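Local coordinates for protein polysaccharide deacetylase (Bacillus cereus, PDB 4HD5) that probably hydrolyses carbon-nitrogen bonds other than peptide bonds, consistent with a zinc-dependent polysaccharide deacetylase that removes acetyl groups from sugar polymers, at residues A[70-75]-A[123-128]. Numbering follows the deposited sequence.
Sequences DSLNEV and GMKEDG
Lys-125 turns CG away from its carbonyl carbon (chi1 -68°) and then bends at each later torsion, which lays its methylenes across Leu-72 and Asp-70: CG meets Leu-72 CD2 at 3.8 Å and CD lies 3.4 Å from Asp-70 CG. On Glu-126 a bend at chi2 (-87°) folds the chain back over Ser-71, where its CG packs against the serine CB and its OE1 accepts a weak hydrogen bond from Ser-71 OG at 3.3 Å. The stronger polar partner of that hydroxyl is Lys-97; a hydroxyl can accept from Lys-97 NZ and donate to the carboxylate, so serine suits the place.

The backbones pair antiparallel, strand 72-81 beside strand 115-125, with a beta bulge between Leu-72 and Glu-74 that shifts the register by one residue. The backbone of Met-124 is held through both its N and its O, by Glu-74 and by Asn-73 within the bulge: its N reaches Glu-74 O at 2.9 Å, while its O receives Asn-73 N at 3.2 Å, almost in line with the carbonyl bond though bent at the hydrogen (137°). Leu-72 and Val-75 are buried and both touch Leu-133 of strand 130-140, which suits their hydrocarbon side chains. Gly-123, having no side chain, lets Leu-72 CD1 come to 3.9 Å from its CA. Glu-74 and Met-124 take the other, more accessible face.

Beyond the strand a type I turn runs from Lys-125 to Gly-128, whose positive phi suits a glycine. Lys-125 NZ forms a long salt bridge with Asp-127 and stays 4.9 Å from Asp-70 OD2, so Asp-70 may add only a diffuse attraction. Far from the zinc site, this end of the four-stranded antiparallel sheet thus joins central strands through one short, fairly straight backbone bond and a second that is longer and bent, with aliphatic packing inside and weak polar links at its margin.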
loop_
_atom_site.group_PDB
_atom_site.type_symbol
_atom_site.label_atom_id
_atom_site.label_comp_id
_atom_site.label_asym_id
_atom_site.label_seq_id
_atom_site.Cartn_x
_atom_site.Cartn_y
_atom_site.Cartn_z
ATOM N N ASP A 70 -32.592 -11.877 -23.754
ATOM C CA ASP A 70 -33.848 -12.146 -23.059
ATOM C C ASP A 70 -34.526 -10.849 -22.635
ATOM O O ASP A 70 -33.876 -9.817 -22.483
ATOM C CB ASP A 70 -33.618 -13.039 -21.831
ATOM C CG ASP A 70 -33.399 -14.504 -22.195
ATOM O OD1 ASP A 70 -34.122 -15.027 -23.071
ATOM O OD2 ASP A 70 -32.518 -15.142 -21.581
ATOM N N SER A 71 -35.841 -10.915 -22.456
ATOM C CA SER A 71 -36.614 -9.789 -21.958
ATOM C C SER A 71 -36.763 -9.960 -20.451
ATOM O O SER A 71 -37.180 -11.024 -19.988
ATOM C CB SER A 71 -37.986 -9.740 -22.635
ATOM O OG SER A 71 -38.698 -8.578 -22.249
ATOM N N LEU A 72 -36.406 -8.922 -19.696
ATOM C CA LEU A 72 -36.419 -8.978 -18.239
ATOM C C LEU A 72 -37.280 -7.855 -17.689
ATOM O O LEU A 72 -37.207 -6.728 -18.178
ATOM C CB LEU A 72 -34.998 -8.815 -17.685
ATOM C CG LEU A 72 -33.821 -9.491 -18.391
ATOM C CD1 LEU A 72 -32.520 -9.059 -17.726
ATOM C CD2 LEU A 72 -33.949 -11.008 -18.385
ATOM N N ASN A 73 -38.079 -8.149 -16.668
ATOM C CA ASN A 73 -38.803 -7.089 -15.966
ATOM C C ASN A 73 -37.964 -6.476 -14.842
ATOM O O ASN A 73 -38.306 -5.420 -14.309
ATOM C CB ASN A 73 -40.195 -7.538 -15.467
ATOM C CG ASN A 73 -40.205 -8.930 -14.852
ATOM O OD1 ASN A 73 -39.260 -9.342 -14.180
ATOM N ND2 ASN A 73 -41.301 -9.656 -15.069
ATOM N N GLU A 74 -36.851 -7.123 -14.505
ATOM C CA GLU A 74 -35.959 -6.614 -13.469
ATOM C C GLU A 74 -34.554 -7.189 -13.618
ATOM O O GLU A 74 -34.377 -8.343 -14.016
ATOM C CB GLU A 74 -36.520 -6.941 -12.077
ATOM C CG GLU A 74 -35.667 -6.447 -10.911
ATOM C CD GLU A 74 -36.332 -6.646 -9.560
ATOM O OE1 GLU A 74 -37.493 -7.107 -9.517
ATOM O OE2 GLU A 74 -35.695 -6.335 -8.535
ATOM N N VAL A 75 -33.558 -6.362 -13.317
ATOM C CA VAL A 75 -32.186 -6.835 -13.177
ATOM C C VAL A 75 -31.656 -6.360 -11.829
ATOM O O VAL A 75 -31.882 -5.216 -11.429
ATOM C CB VAL A 75 -31.278 -6.373 -14.339
ATOM C CG1 VAL A 75 -31.175 -4.863 -14.391
ATOM C CG2 VAL A 75 -29.884 -6.982 -14.222
ATOM N N GLY A 123 -30.810 -11.321 -13.725
ATOM C CA GLY A 123 -32.084 -10.802 -14.226
ATOM C C GLY A 123 -33.238 -11.762 -14.007
ATOM O O GLY A 123 -33.051 -12.978 -14.031
ATOM N N MET A 124 -34.430 -11.211 -13.786
ATOM C CA MET A 124 -35.651 -12.007 -13.722
ATOM C C MET A 124 -36.384 -11.903 -15.058
ATOM O O MET A 124 -36.787 -10.815 -15.468
ATOM C CB MET A 124 -36.562 -11.523 -12.596
ATOM C CG MET A 124 -37.756 -12.433 -12.349
ATOM S SD MET A 124 -39.090 -11.599 -11.480
ATOM C CE MET A 124 -38.359 -11.379 -9.857
ATOM N N LYS A 125 -36.555 -13.042 -15.724
ATOM C CA LYS A 125 -37.239 -13.091 -17.012
ATOM C C LYS A 125 -38.760 -12.963 -16.883
ATOM O O LYS A 125 -39.316 -12.972 -15.776
ATOM C CB LYS A 125 -36.905 -14.396 -17.746
ATOM C CG LYS A 125 -35.463 -14.513 -18.204
ATOM C CD LYS A 125 -35.332 -15.338 -19.479
ATOM C CE LYS A 125 -35.908 -16.742 -19.347
ATOM N NZ LYS A 125 -35.236 -17.537 -18.281
ATOM N N GLU A 126 -39.415 -12.877 -18.041
ATOM C CA GLU A 126 -40.879 -12.792 -18.143
ATOM C C GLU A 126 -41.581 -14.099 -17.750
ATOM O O GLU A 126 -42.810 -14.128 -17.627
ATOM C CB GLU A 126 -41.315 -12.457 -19.581
ATOM C CG GLU A 126 -40.529 -11.380 -20.331
ATOM C CD GLU A 126 -41.037 -9.975 -20.072
ATOM O OE1 GLU A 126 -41.655 -9.387 -20.985
ATOM O OE2 GLU A 126 -40.817 -9.467 -18.956
ATOM N N ASP A 127 -40.818 -15.184 -17.606
ATOM C CA ASP A 127 -41.378 -16.483 -17.228
ATOM C C ASP A 127 -41.198 -16.813 -15.733
ATOM O O ASP A 127 -41.479 -17.937 -15.306
ATOM C CB ASP A 127 -40.806 -17.599 -18.116
ATOM C CG ASP A 127 -39.302 -17.776 -17.968
ATOM O OD1 ASP A 127 -38.673 -17.068 -17.151
ATOM O OD2 ASP A 127 -38.750 -18.640 -18.682
ATOM N N GLY A 128 -40.742 -15.834 -14.950
ATOM C CA GLY A 128 -40.605 -15.987 -13.500
ATOM C C GLY A 128 -39.243 -16.473 -13.029
ATOM O O GLY A 128 -38.932 -16.380 -11.844
#